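Alternansucrase (Leuconostoc mesenteroides, PDB 6HVG) is a large glycoside hydrolase family 70 enzyme that joins a TIM-barrel-type domain with a bound calcium ion to repeats of the choline-binding and cell-wall-binding type. Local coordinates at residues Val824-Met829 with Gly834-Lys839; Asn274-Phe279 with Asn289-Asn294; Ile1316-Gly1319 with Trp1323-Phe1326; Gly190-Phe195 with Asn205-Asn210. All blocks are in the same frame, centred on the assembly; numbering follows the deposited sequence.

Contact 1. Residues Val824-Met829 with Gly834-Lys839; sequences VYYGDM and GQYMEK
The phenol oxygen of Tyr826 takes a nearly straight hydrogen bond from the backbone of the loop 834-839: Met837 N lies 2.9 Å from Tyr826 OH, with 170° at the hydrogen. The N-H arrives at the edge of the Tyr826 ring, close to its plane. Met837 presents this group from within a type II beta turn that runs from Gln835 to Glu838, closed by Glu838 N reaching Gln835 O. Tyr836, one residue back, supplies the aromatic half. The rings of Tyr826 and Tyr836 are almost parallel, 5° apart, but slid along each other until they barely overlap; their exact spacing is doubtful at this resolution. Both side chains leave the backbone with CG anti to N (chi1 166° for Tyr826), which carries the Tyr826 ring across to the turn. Met837 CG comes to 4.5 Å from Tyr826 CE1. The hydroxyl of Tyr836 is bonded outside the pair, to Gly1048 O, while its ring packs on helix 1063-1075; Tyr826 also touches Tyr1046 on the neighbouring strand 1045-1047. Segment 824-829 leaves strand 821-825 and passes into a short, weakly bonded helical turn, so the tyrosine stands just past the strand end. This is a loop folding back onto its own strand terminus in the eight-stranded parallel barrel, the TIM-barrel-type core of family 70 enzymes.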
loop_
_atom_site.group_PDB
_atom_site.type_symbol
_atom_site.label_atom_id
_atom_site.label_comp_id
_atom_site.label_asym_id
_atom_site.label_seq_id
_atom_site.Cartn_x
_atom_site.Cartn_y
_atom_site.Cartn_z
ATOM N N VAL A 824 -25.192 6.278 2.626
ATOM C CA VAL A 824 -25.297 5.186 3.567
ATOM C C VAL A 824 -24.634 3.920 3.018
ATOM O O VAL A 824 -24.862 3.517 1.860
ATOM C CB VAL A 824 -26.769 4.872 3.877
ATOM C CG1 VAL A 824 -26.863 3.726 4.870
ATOM C CG2 VAL A 824 -27.476 6.103 4.421
ATOM N N TYR A 825 -23.819 3.292 3.859
ATOM C CA TYR A 825 -23.011 2.144 3.443
ATOM C C TYR A 825 -23.750 0.850 3.745
ATOM O O TYR A 825 -24.099 0.574 4.887
ATOM C CB TYR A 825 -21.632 2.188 4.163
ATOM C CG TYR A 825 -20.719 1.001 3.901
ATOM C CD1 TYR A 825 -20.537 0.504 2.620
ATOM C CD2 TYR A 825 -20.042 0.360 4.940
ATOM C CE1 TYR A 825 -19.707 -0.587 2.388
ATOM C CE2 TYR A 825 -19.202 -0.719 4.710
ATOM C CZ TYR A 825 -19.044 -1.189 3.437
ATOM O OH TYR A 825 -18.236 -2.271 3.208
ATOM N N TYR A 826 -23.948 0.050 2.708
ATOM C CA TYR A 826 -24.508 -1.299 2.824
ATOM C C TYR A 826 -24.032 -2.046 4.051
ATOM O O TYR A 826 -24.821 -2.668 4.738
ATOM C CB TYR A 826 -24.120 -2.107 1.569
ATOM C CG TYR A 826 -24.339 -3.596 1.683
ATOM C CD1 TYR A 826 -25.570 -4.176 1.366
ATOM C CD2 TYR A 826 -23.331 -4.419 2.106
ATOM C CE1 TYR A 826 -25.752 -5.546 1.429
ATOM C CE2 TYR A 826 -23.506 -5.784 2.183
ATOM C CZ TYR A 826 -24.720 -6.343 1.843
ATOM O OH TYR A 826 -24.869 -7.704 1.936
ATOM N N GLY A 827 -22.731 -1.986 4.306
ATOM C CA GLY A 827 -22.093 -2.742 5.384
ATOM C C GLY A 827 -22.339 -2.262 6.794
ATOM O O GLY A 827 -21.953 -2.933 7.738
ATOM N N ASP A 828 -22.950 -1.095 6.933
ATOM C CA ASP A 828 -23.486 -0.639 8.207
ATOM C C ASP A 828 -24.938 -1.076 8.383
ATOM O O ASP A 828 -25.474 -0.994 9.486
ATOM C CB ASP A 828 -23.407 0.892 8.304
ATOM C CG ASP A 828 -21.974 1.400 8.329
ATOM O OD1 ASP A 828 -21.118 0.661 8.869
ATOM O OD2 ASP A 828 -21.724 2.519 7.798
ATOM N N MET A 829 -25.572 -1.517 7.296
ATOM C CA MET A 829 -26.963 -1.970 7.309
ATOM C C MET A 829 -27.070 -3.499 7.293
ATOM O O MET A 829 -27.919 -4.072 7.973
ATOM C CB MET A 829 -27.708 -1.400 6.104
ATOM C CG MET A 829 -27.794 0.119 6.087
ATOM S SD MET A 829 -28.878 0.738 7.382
ATOM C CE MET A 829 -30.473 0.388 6.641
ATOM N N GLY A 834 -20.412 -12.896 3.176
ATOM C CA GLY A 834 -21.439 -13.849 2.858
ATOM C C GLY A 834 -22.316 -13.301 1.762
ATOM O O GLY A 834 -21.861 -12.574 0.886
ATOM N N GLN A 835 -23.592 -13.639 1.839
ATOM C CA GLN A 835 -24.544 -13.395 0.772
ATOM C C GLN A 835 -25.155 -12.000 0.869
ATOM O O GLN A 835 -25.199 -11.412 1.942
ATOM C CB GLN A 835 -25.629 -14.464 0.848
ATOM C CG GLN A 835 -25.093 -15.843 0.538
ATOM C CD GLN A 835 -24.760 -16.014 -0.925
ATOM O OE1 GLN A 835 -23.706 -16.520 -1.271
ATOM N NE2 GLN A 835 -25.673 -15.603 -1.793
ATOM N N TYR A 836 -25.624 -11.475 -0.258
ATOM C CA TYR A 836 -26.141 -10.104 -0.305
ATOM C C TYR A 836 -27.405 -10.000 0.506
ATOM O O TYR A 836 -28.351 -10.743 0.271
ATOM C CB TYR A 836 -26.409 -9.654 -1.745
ATOM C CG TYR A 836 -26.740 -8.177 -1.878
ATOM C CD1 TYR A 836 -25.810 -7.200 -1.558
ATOM C CD2 TYR A 836 -27.985 -7.757 -2.320
ATOM C CE1 TYR A 836 -26.109 -5.863 -1.680
ATOM C CE2 TYR A 836 -28.287 -6.413 -2.454
ATOM C CZ TYR A 836 -27.348 -5.474 -2.128
ATOM O OH TYR A 836 -27.654 -4.140 -2.246
ATOM N N MET A 837 -27.408 -9.084 1.473
ATOM C CA MET A 837 -28.544 -8.868 2.360
ATOM C C MET A 837 -28.917 -10.113 3.164
ATOM O O MET A 837 -30.080 -10.305 3.505
ATOM C CB MET A 837 -29.741 -8.359 1.548
ATOM C CG MET A 837 -30.002 -6.882 1.752
ATOM S SD MET A 837 -31.113 -6.188 0.503
ATOM C CE MET A 837 -30.001 -4.853 0.055
ATOM N N GLU A 838 -27.929 -10.954 3.468
ATOM C CA GLU A 838 -28.195 -12.218 4.159
ATOM C C GLU A 838 -28.685 -12.000 5.573
ATOM O O GLU A 838 -29.554 -12.739 6.059
ATOM C CB GLU A 838 -26.947 -13.110 4.215
ATOM C CG GLU A 838 -27.224 -14.478 4.833
ATOM C CD GLU A 838 -26.157 -15.504 4.527
ATOM O OE1 GLU A 838 -24.984 -15.266 4.897
ATOM O OE2 GLU A 838 -26.505 -16.548 3.924
ATOM N N LYS A 839 -28.091 -11.017 6.241
ATOM C CA LYS A 839 -28.399 -10.750 7.620
ATOM C C LYS A 839 -28.151 -9.286 7.932
ATOM O O LYS A 839 -27.092 -8.780 7.645
ATOM C CB LYS A 839 -27.541 -11.637 8.528
ATOM C CG LYS A 839 -28.001 -11.642 9.984
ATOM C CD LYS A 839 -27.005 -12.324 10.906
ATOM C CE LYS A 839 -27.388 -12.127 12.364
ATOM N NZ LYS A 839 -26.300 -12.593 13.268
#

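Contact 2. Residues Asn274-Phe279 with Asn289-Asn294; sequences NKRIYF and NTEIIN
Asn289 lays its amide nitrogen over one face of the Tyr278 ring, with ND2 2.9 Å above the plane and displaced toward the rim. The amide is inclined 49° to the ring, and Asn289 CB packs beside Tyr278 CB at 3.6 Å. Phe269 meets the same tyrosine edge-to-face. The other flat pair meets at its edges: the guanidinium of Arg276 and the carboxylate of Glu291 are nearly coplanar, 9° apart. The grip is side-on, Arg276 NE to Glu291 OE2 at 3.1 Å and Arg276 NH2 to Glu291 OE1 at 3.3 Å, each oxygen using its syn lone pair. The arginine reaches over on a chain extended from CG to NE, whereas Glu291 starts with CG between its backbone N and carbonyl carbon (chi1 75°). Tyr278 and Asn289 join the hairpin strands 277-279 and 286-293 in the choline-binding-repeat region, Arg276 comes from the chain leading into 277-279, and Asn289 OD1 is held by Val315 N. Charge continues beyond the pair, since Arg276 NH1 is bridged to Asp271 and Glu291 OE2 to Arg300. Acid and base thus alternate along four side chains, which would tend to keep all of them ionised and to fix the orientation of the guanidinium.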
loop_
_atom_site.group_PDB
_atom_site.type_symbol
_atom_site.label_atom_id
_atom_site.label_comp_id
_atom_site.label_asym_id
_atom_site.label_seq_id
_atom_site.Cartn_x
_atom_site.Cartn_y
_atom_site.Cartn_z
ATOM N N ASN A 274 45.618 -14.880 36.111
ATOM C CA ASN A 274 46.629 -13.856 35.923
ATOM C C ASN A 274 46.111 -12.812 34.924
ATOM O O ASN A 274 46.314 -11.611 35.089
ATOM C CB ASN A 274 47.909 -14.507 35.406
ATOM C CG ASN A 274 49.070 -13.542 35.344
ATOM O OD1 ASN A 274 48.919 -12.413 34.899
ATOM N ND2 ASN A 274 50.241 -13.986 35.784
ATOM N N LYS A 275 45.338 -13.290 33.959
ATOM C CA LYS A 275 45.022 -12.573 32.729
ATOM C C LYS A 275 43.944 -11.496 32.917
ATOM O O LYS A 275 43.305 -11.360 33.978
ATOM C CB LYS A 275 44.540 -13.596 31.673
ATOM C CG LYS A 275 45.271 -14.938 31.793
ATOM C CD LYS A 275 45.338 -15.759 30.528
ATOM C CE LYS A 275 46.063 -17.077 30.796
ATOM N NZ LYS A 275 46.393 -17.782 29.524
ATOM N N ARG A 276 43.758 -10.740 31.845
ATOM C CA ARG A 276 42.756 -9.675 31.752
ATOM C C ARG A 276 41.919 -9.814 30.482
ATOM O O ARG A 276 42.464 -9.699 29.406
ATOM C CB ARG A 276 43.491 -8.340 31.718
ATOM C CG ARG A 276 42.595 -7.108 31.660
ATOM C CD ARG A 276 43.394 -5.880 32.050
ATOM N NE ARG A 276 42.588 -4.662 32.044
ATOM C CZ ARG A 276 41.774 -4.283 33.020
ATOM N NH1 ARG A 276 41.614 -5.027 34.110
ATOM N NH2 ARG A 276 41.105 -3.147 32.897
ATOM N N ILE A 277 40.623 -10.090 30.606
ATOM C CA ILE A 277 39.795 -10.396 29.450
ATOM C C ILE A 277 38.638 -9.424 29.299
ATOM O O ILE A 277 37.964 -9.107 30.270
ATOM C CB ILE A 277 39.146 -11.787 29.623
ATOM C CG1 ILE A 277 40.201 -12.871 29.833
ATOM C CG2 ILE A 277 38.277 -12.163 28.422
ATOM C CD1 ILE A 277 39.662 -14.152 30.436
ATOM N N TYR A 278 38.354 -9.019 28.076
ATOM C CA TYR A 278 37.224 -8.152 27.834
ATOM C C TYR A 278 36.054 -9.033 27.455
ATOM O O TYR A 278 36.215 -10.021 26.725
ATOM C CB TYR A 278 37.516 -7.160 26.719
ATOM C CG TYR A 278 36.481 -6.078 26.605
ATOM C CD1 TYR A 278 35.357 -6.210 25.778
ATOM C CD2 TYR A 278 36.618 -4.918 27.337
ATOM C CE1 TYR A 278 34.413 -5.188 25.689
ATOM C CE2 TYR A 278 35.682 -3.899 27.262
ATOM C CZ TYR A 278 34.597 -4.034 26.430
ATOM O OH TYR A 278 33.696 -3.017 26.356
ATOM N N PHE A 279 34.876 -8.673 27.953
ATOM C CA PHE A 279 33.667 -9.410 27.643
ATOM C C PHE A 279 32.686 -8.519 26.927
ATOM O O PHE A 279 32.499 -7.365 27.315
ATOM C CB PHE A 279 33.047 -9.962 28.917
ATOM C CG PHE A 279 33.922 -10.951 29.615
ATOM C CD1 PHE A 279 33.837 -12.284 29.294
ATOM C CD2 PHE A 279 34.854 -10.544 30.564
ATOM C CE1 PHE A 279 34.655 -13.205 29.906
ATOM C CE2 PHE A 279 35.677 -11.464 31.191
ATOM C CZ PHE A 279 35.581 -12.802 30.853
ATOM N N ASN A 289 40.198 -6.937 22.660
ATOM C CA ASN A 289 39.905 -5.539 22.845
ATOM C C ASN A 289 41.168 -4.784 23.166
ATOM O O ASN A 289 42.200 -5.357 23.554
ATOM C CB ASN A 289 38.882 -5.347 23.967
ATOM C CG ASN A 289 38.049 -4.088 23.813
ATOM O OD1 ASN A 289 37.761 -3.654 22.695
ATOM N ND2 ASN A 289 37.668 -3.491 24.929
ATOM N N THR A 290 41.090 -3.475 22.975
ATOM C CA THR A 290 42.204 -2.592 23.253
ATOM C C THR A 290 41.794 -1.619 24.326
ATOM O O THR A 290 40.650 -1.193 24.385
ATOM C CB THR A 290 42.609 -1.818 21.991
ATOM O OG1 THR A 290 41.514 -0.984 21.562
ATOM C CG2 THR A 290 42.979 -2.797 20.868
ATOM N N GLU A 291 42.737 -1.270 25.176
ATOM C CA GLU A 291 42.498 -0.244 26.168
ATOM C C GLU A 291 43.715 0.644 26.191
ATOM O O GLU A 291 44.791 0.271 25.701
ATOM C CB GLU A 291 42.256 -0.866 27.538
ATOM C CG GLU A 291 43.516 -1.378 28.207
ATOM C CD GLU A 291 43.225 -2.199 29.442
ATOM O OE1 GLU A 291 42.284 -1.823 30.172
ATOM O OE2 GLU A 291 43.935 -3.213 29.671
ATOM N N ILE A 292 43.541 1.810 26.793
ATOM C CA ILE A 292 44.628 2.770 26.872
ATOM C C ILE A 292 45.307 2.645 28.240
ATOM O O ILE A 292 44.730 2.970 29.270
ATOM C CB ILE A 292 44.191 4.211 26.508
ATOM C CG1 ILE A 292 45.261 5.216 26.955
ATOM C CG2 ILE A 292 42.823 4.548 27.088
ATOM C CD1 ILE A 292 45.199 6.535 26.215
ATOM N N ILE A 293 46.524 2.122 28.232
ATOM C CA ILE A 293 47.330 1.987 29.436
ATOM C C ILE A 293 48.365 3.097 29.386
ATOM O O ILE A 293 49.029 3.284 28.362
ATOM C CB ILE A 293 48.049 0.626 29.475
ATOM C CG1 ILE A 293 47.026 -0.518 29.552
ATOM C CG2 ILE A 293 49.039 0.573 30.627
ATOM C CD1 ILE A 293 45.938 -0.295 30.587
ATOM N N ASN A 294 48.512 3.817 30.499
ATOM C CA ASN A 294 49.269 5.058 30.529
ATOM C C ASN A 294 48.700 5.945 29.416
ATOM O O ASN A 294 47.482 6.220 29.404
ATOM C CB ASN A 294 50.776 4.779 30.414
ATOM C CG ASN A 294 51.292 3.873 31.532
ATOM O OD1 ASN A 294 50.695 3.773 32.606
ATOM N ND2 ASN A 294 52.411 3.215 31.281
#

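Contact 3. Residues Ile1316-Gly1319 with Trp1323-Phe1326; sequences IEDG and WYYF
Ile1316 and Tyr1324 form the hydrogen-bonded pair of a beta hairpin, strands 1314-1317 and 1323-1326, in a putative cell-wall-binding repeat. Two backbone bonds tie them, Ile1316 N to Tyr1324 O and Tyr1324 N to Ile1316 O, both 2.8 Å. Next along comes the non-hydrogen-bonded pair Glu1317 and Trp1323, whose side chains share one face of the hairpin. There Glu1317 CB sits squarely over the six-membered ring of Trp1323, 3.7 Å from its centroid and 9° off the normal, a CH-pi contact. Because its first torsion swings CG directly away from the backbone N (chi1 -176°) and the chain stays extended, the rest of the glutamate runs on over the indole, its carboxylate inclined only 18° to the ring. Ile1316, on the side of the hairpin that carries Tyr1324, touches the Phe1326 ring with CG1, 4.0 Å from Phe1326 CD1; the two side chains cross at about a right angle. Just past the strand, Asp1318 turns its carboxylate to the edge of the Tyr1324 ring. Further out, Tyr1303 touches both Ile1316 and Phe1326, and Arg1366 makes a cation-pi contact with Trp1323. Asn1322 ND2 bonds to the same oxygen that the tyrosine uses, so Asp1318 OD2 has two donors: besides the asparagine amide, Tyr1324 OH gives it a hydrogen bond of 2.7 Å, arriving nearly along the C-O axis.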
loop_
_atom_site.group_PDB
_atom_site.type_symbol
_atom_site.label_atom_id
_atom_site.label_comp_id
_atom_site.label_asym_id
_atom_site.label_seq_id
_atom_site.Cartn_x
_atom_site.Cartn_y
_atom_site.Cartn_z
ATOM N N ILE A 1316 32.019 -3.877 -18.041
ATOM C CA ILE A 1316 32.109 -5.332 -18.199
ATOM C C ILE A 1316 32.661 -5.927 -16.923
ATOM O O ILE A 1316 33.598 -5.379 -16.314
ATOM C CB ILE A 1316 33.059 -5.735 -19.356
ATOM C CG1 ILE A 1316 32.518 -5.286 -20.714
ATOM C CG2 ILE A 1316 33.280 -7.242 -19.377
ATOM C CD1 ILE A 1316 31.308 -6.070 -21.219
ATOM N N GLU A 1317 32.069 -7.041 -16.523
ATOM C CA GLU A 1317 32.488 -7.748 -15.318
ATOM C C GLU A 1317 33.141 -9.070 -15.692
ATOM O O GLU A 1317 32.564 -9.836 -16.453
ATOM C CB GLU A 1317 31.273 -8.023 -14.426
ATOM C CG GLU A 1317 31.626 -8.677 -13.098
ATOM C CD GLU A 1317 30.424 -9.079 -12.277
ATOM O OE1 GLU A 1317 29.294 -9.036 -12.803
ATOM O OE2 GLU A 1317 30.628 -9.419 -11.085
ATOM N N ASP A 1318 34.308 -9.353 -15.126
ATOM C CA ASP A 1318 34.979 -10.610 -15.412
ATOM C C ASP A 1318 34.461 -11.740 -14.534
ATOM O O ASP A 1318 33.566 -11.548 -13.733
ATOM C CB ASP A 1318 36.531 -10.450 -15.362
ATOM C CG ASP A 1318 37.109 -10.394 -13.945
ATOM O OD1 ASP A 1318 36.533 -10.976 -13.002
ATOM O OD2 ASP A 1318 38.180 -9.782 -13.801
ATOM N N GLY A 1319 35.046 -12.914 -14.691
ATOM C CA GLY A 1319 34.632 -14.106 -13.970
ATOM C C GLY A 1319 34.951 -14.105 -12.487
ATOM O O GLY A 1319 34.292 -14.788 -11.728
ATOM N N TRP A 1323 35.254 -5.361 -12.062
ATOM C CA TRP A 1323 34.574 -4.557 -13.068
ATOM C C TRP A 1323 35.550 -3.706 -13.831
ATOM O O TRP A 1323 36.538 -3.218 -13.270
ATOM C CB TRP A 1323 33.513 -3.660 -12.421
ATOM C CG TRP A 1323 32.260 -4.388 -12.092
ATOM C CD1 TRP A 1323 31.996 -5.097 -10.944
ATOM C CD2 TRP A 1323 31.100 -4.512 -12.916
ATOM N NE1 TRP A 1323 30.739 -5.623 -11.002
ATOM C CE2 TRP A 1323 30.159 -5.279 -12.197
ATOM C CE3 TRP A 1323 30.745 -4.019 -14.179
ATOM C CZ2 TRP A 1323 28.907 -5.603 -12.714
ATOM C CZ3 TRP A 1323 29.476 -4.326 -14.683
ATOM C CH2 TRP A 1323 28.583 -5.116 -13.951
ATOM N N TYR A 1324 35.252 -3.516 -15.117
ATOM C CA TYR A 1324 36.071 -2.710 -16.030
ATOM C C TYR A 1324 35.198 -1.786 -16.874
ATOM O O TYR A 1324 34.022 -2.079 -17.106
ATOM C CB TYR A 1324 36.841 -3.642 -16.967
ATOM C CG TYR A 1324 37.627 -4.703 -16.237
ATOM C CD1 TYR A 1324 37.038 -5.907 -15.899
ATOM C CD2 TYR A 1324 38.942 -4.486 -15.872
ATOM C CE1 TYR A 1324 37.736 -6.872 -15.222
ATOM C CE2 TYR A 1324 39.658 -5.445 -15.201
ATOM C CZ TYR A 1324 39.055 -6.633 -14.877
ATOM O OH TYR A 1324 39.772 -7.579 -14.190
ATOM N N TYR A 1325 35.775 -0.678 -17.331
ATOM C CA TYR A 1325 35.113 0.166 -18.316
ATOM C C TYR A 1325 35.924 0.206 -19.624
ATOM O O TYR A 1325 37.124 0.453 -19.617
ATOM C CB TYR A 1325 34.936 1.586 -17.780
ATOM C CG TYR A 1325 34.337 2.482 -18.803
ATOM C CD1 TYR A 1325 33.031 2.292 -19.240
ATOM C CD2 TYR A 1325 35.067 3.488 -19.385
ATOM C CE1 TYR A 1325 32.488 3.087 -20.228
ATOM C CE2 TYR A 1325 34.522 4.287 -20.369
ATOM C CZ TYR A 1325 33.245 4.071 -20.785
ATOM O OH TYR A 1325 32.688 4.879 -21.742
ATOM N N PHE A 1326 35.242 -0.043 -20.736
ATOM C CA PHE A 1326 35.840 0.018 -22.048
ATOM C C PHE A 1326 35.345 1.261 -22.769
ATOM O O PHE A 1326 34.131 1.443 -22.929
ATOM C CB PHE A 1326 35.503 -1.260 -22.862
ATOM C CG PHE A 1326 36.210 -2.478 -22.361
ATOM C CD1 PHE A 1326 35.777 -3.114 -21.229
ATOM C CD2 PHE A 1326 37.333 -2.963 -22.998
ATOM C CE1 PHE A 1326 36.439 -4.222 -20.746
ATOM C CE2 PHE A 1326 37.998 -4.071 -22.520
ATOM C CZ PHE A 1326 37.555 -4.701 -21.391
#

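Contact 4. Residues Gly190-Phe195 with Asn205-Asn210; sequences GKHIYF and NVDIVN
Two successive beta hairpins of the choline-binding-repeat region meet here, strand 191-194 of the first facing strand 205-209 of the second through side chains. His192 and Asp207 make the polar link: His192 NE2 donates to Asp207 OD2 over 2.7 Å at an angle of 164°. The carboxylate lies at the edge of the imidazole, the two planes 12° apart, and the oxygen is approached on its anti lone pair, away from OD1. Two residues along each strand, Asn205 sets its amide nitrogen above the centre of the Tyr194 ring, ND2 3.1 Å from the plane, with the amide tilted 61° to the ring. Asn205 CB also packs on the tyrosine, 3.6 Å from Tyr194 CD1. The first torsion of Tyr194, fully trans, carries the ring out toward strand 205-209. Ser231 OG fixes the Asn205 amide by bonding ND2. The second ring nitrogen of His192, ND1, is bonded to Asp187 OD1, and the Phe185 ring stacks on the imidazole. Carboxylates therefore meet both ring nitrogens of the histidine, which holds its rotation and would probably favour a proton on each nitrogen, giving the ring positive charge.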
loop_
_atom_site.group_PDB
_atom_site.type_symbol
_atom_site.label_atom_id
_atom_site.label_comp_id
_atom_site.label_asym_id
_atom_site.label_seq_id
_atom_site.Cartn_x
_atom_site.Cartn_y
_atom_site.Cartn_z
ATOM N N GLY A 190 2.350 -24.878 42.615
ATOM C CA GLY A 190 3.769 -25.106 42.870
ATOM C C GLY A 190 4.652 -24.068 42.203
ATOM O O GLY A 190 5.871 -24.209 42.175
ATOM N N LYS A 191 4.047 -23.014 41.664
ATOM C CA LYS A 191 4.756 -22.073 40.811
ATOM C C LYS A 191 5.070 -20.743 41.505
ATOM O O LYS A 191 4.258 -20.194 42.222
ATOM C CB LYS A 191 3.945 -21.829 39.532
ATOM C CG LYS A 191 3.580 -23.103 38.763
ATOM C CD LYS A 191 4.796 -23.998 38.521
ATOM C CE LYS A 191 4.632 -24.896 37.298
ATOM N NZ LYS A 191 3.304 -25.548 37.185
ATOM N N HIS A 192 6.279 -20.253 41.267
ATOM C CA HIS A 192 6.745 -18.960 41.737
ATOM C C HIS A 192 6.767 -18.047 40.515
ATOM O O HIS A 192 7.712 -18.058 39.742
ATOM C CB HIS A 192 8.149 -19.127 42.332
ATOM C CG HIS A 192 8.543 -18.054 43.295
ATOM N ND1 HIS A 192 7.839 -17.801 44.456
ATOM C CD2 HIS A 192 9.604 -17.211 43.304
ATOM C CE1 HIS A 192 8.429 -16.824 45.121
ATOM N NE2 HIS A 192 9.500 -16.447 44.444
ATOM N N ILE A 193 5.707 -17.272 40.331
ATOM C CA ILE A 193 5.549 -16.486 39.099
ATOM C C ILE A 193 5.719 -14.988 39.344
ATOM O O ILE A 193 5.014 -14.406 40.161
ATOM C CB ILE A 193 4.171 -16.725 38.448
ATOM C CG1 ILE A 193 3.726 -18.190 38.635
ATOM C CG2 ILE A 193 4.222 -16.331 36.981
ATOM C CD1 ILE A 193 2.316 -18.462 38.168
ATOM N N TYR A 194 6.668 -14.382 38.634
ATOM C CA TYR A 194 6.833 -12.924 38.623
ATOM C C TYR A 194 5.890 -12.335 37.612
ATOM O O TYR A 194 5.622 -12.946 36.577
ATOM C CB TYR A 194 8.272 -12.518 38.247
ATOM C CG TYR A 194 8.538 -11.019 38.200
ATOM C CD1 TYR A 194 8.797 -10.378 36.988
ATOM C CD2 TYR A 194 8.525 -10.241 39.374
ATOM C CE1 TYR A 194 9.048 -9.010 36.936
ATOM C CE2 TYR A 194 8.769 -8.870 39.330
ATOM C CZ TYR A 194 9.028 -8.256 38.105
ATOM O OH TYR A 194 9.278 -6.901 38.040
ATOM N N PHE A 195 5.405 -11.138 37.918
ATOM C CA PHE A 195 4.552 -10.392 37.013
ATOM C C PHE A 195 5.220 -9.025 36.716
ATOM O O PHE A 195 5.842 -8.424 37.603
ATOM C CB PHE A 195 3.168 -10.269 37.640
ATOM C CG PHE A 195 2.496 -11.603 37.929
ATOM C CD1 PHE A 195 1.521 -12.113 37.078
ATOM C CD2 PHE A 195 2.804 -12.327 39.073
ATOM C CE1 PHE A 195 0.887 -13.317 37.358
ATOM C CE2 PHE A 195 2.177 -13.538 39.353
ATOM C CZ PHE A 195 1.226 -14.036 38.490
ATOM N N ASN A 205 12.025 -13.975 35.745
ATOM C CA ASN A 205 12.833 -13.156 36.612
ATOM C C ASN A 205 13.652 -14.023 37.555
ATOM O O ASN A 205 13.495 -15.248 37.609
ATOM C CB ASN A 205 11.933 -12.195 37.416
ATOM C CG ASN A 205 12.585 -10.853 37.678
ATOM O OD1 ASN A 205 13.731 -10.620 37.333
ATOM N ND2 ASN A 205 11.842 -9.964 38.297
ATOM N N VAL A 206 14.522 -13.354 38.300
ATOM C CA VAL A 206 15.331 -13.963 39.321
ATOM C C VAL A 206 14.877 -13.397 40.650
ATOM O O VAL A 206 14.792 -12.186 40.811
ATOM C CB VAL A 206 16.804 -13.607 39.103
ATOM C CG1 VAL A 206 17.678 -14.321 40.106
ATOM C CG2 VAL A 206 17.212 -13.951 37.683
ATOM N N ASP A 207 14.569 -14.275 41.595
ATOM C CA ASP A 207 14.218 -13.873 42.934
ATOM C C ASP A 207 15.339 -14.331 43.862
ATOM O O ASP A 207 15.874 -15.434 43.706
ATOM C CB ASP A 207 12.888 -14.531 43.323
ATOM C CG ASP A 207 12.171 -13.822 44.477
ATOM O OD1 ASP A 207 12.720 -12.871 45.066
ATOM O OD2 ASP A 207 11.037 -14.231 44.805
ATOM N N ILE A 208 15.712 -13.494 44.826
ATOM C CA ILE A 208 16.562 -13.959 45.921
ATOM C C ILE A 208 15.598 -14.675 46.859
ATOM O O ILE A 208 14.675 -14.051 47.408
ATOM C CB ILE A 208 17.310 -12.820 46.657
ATOM C CG1 ILE A 208 18.015 -11.855 45.685
ATOM C CG2 ILE A 208 18.329 -13.383 47.614
ATOM C CD1 ILE A 208 18.943 -12.484 44.678
ATOM N N VAL A 209 15.751 -15.994 46.955
ATOM C CA VAL A 209 14.881 -16.831 47.787
ATOM C C VAL A 209 15.721 -17.331 48.914
ATOM O O VAL A 209 16.770 -17.903 48.688
ATOM C CB VAL A 209 14.296 -18.038 47.020
ATOM C CG1 VAL A 209 13.202 -18.704 47.833
ATOM C CG2 VAL A 209 13.761 -17.606 45.644
ATOM N N ASN A 210 15.265 -17.093 50.133
ATOM C CA ASN A 210 16.105 -17.303 51.283
ATOM C C ASN A 210 17.427 -16.639 50.951
ATOM O O ASN A 210 17.415 -15.491 50.523
ATOM C CB ASN A 210 16.185 -18.779 51.596
ATOM C CG ASN A 210 14.803 -19.366 51.953
ATOM O OD1 ASN A 210 14.166 -18.950 52.920
ATOM N ND2 ASN A 210 14.343 -20.340 51.170
#

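Contacts 2 and 4 repeat one design 84 residues apart: Arg276 corresponds to His192, Tyr278 to Tyr194, Asn289 to Asn205 and Glu291 to Asp207, so a salt bridge in one stands where a histidine-carboxylate bond stands in the other. Their centres are about 37 Å apart, on the same side of the chain's centre. Contact 3, in a later repeat, lies about 46 Å from contact 2 and 64 Å from contact 4, centre to centre. Contact 1 belongs to the barrel, 53 Å from contact 4 by centres and about 36 Å by nearest atoms. None of the four includes the calcium ligands Glu575, Asp581, Asn625 and Asp1159.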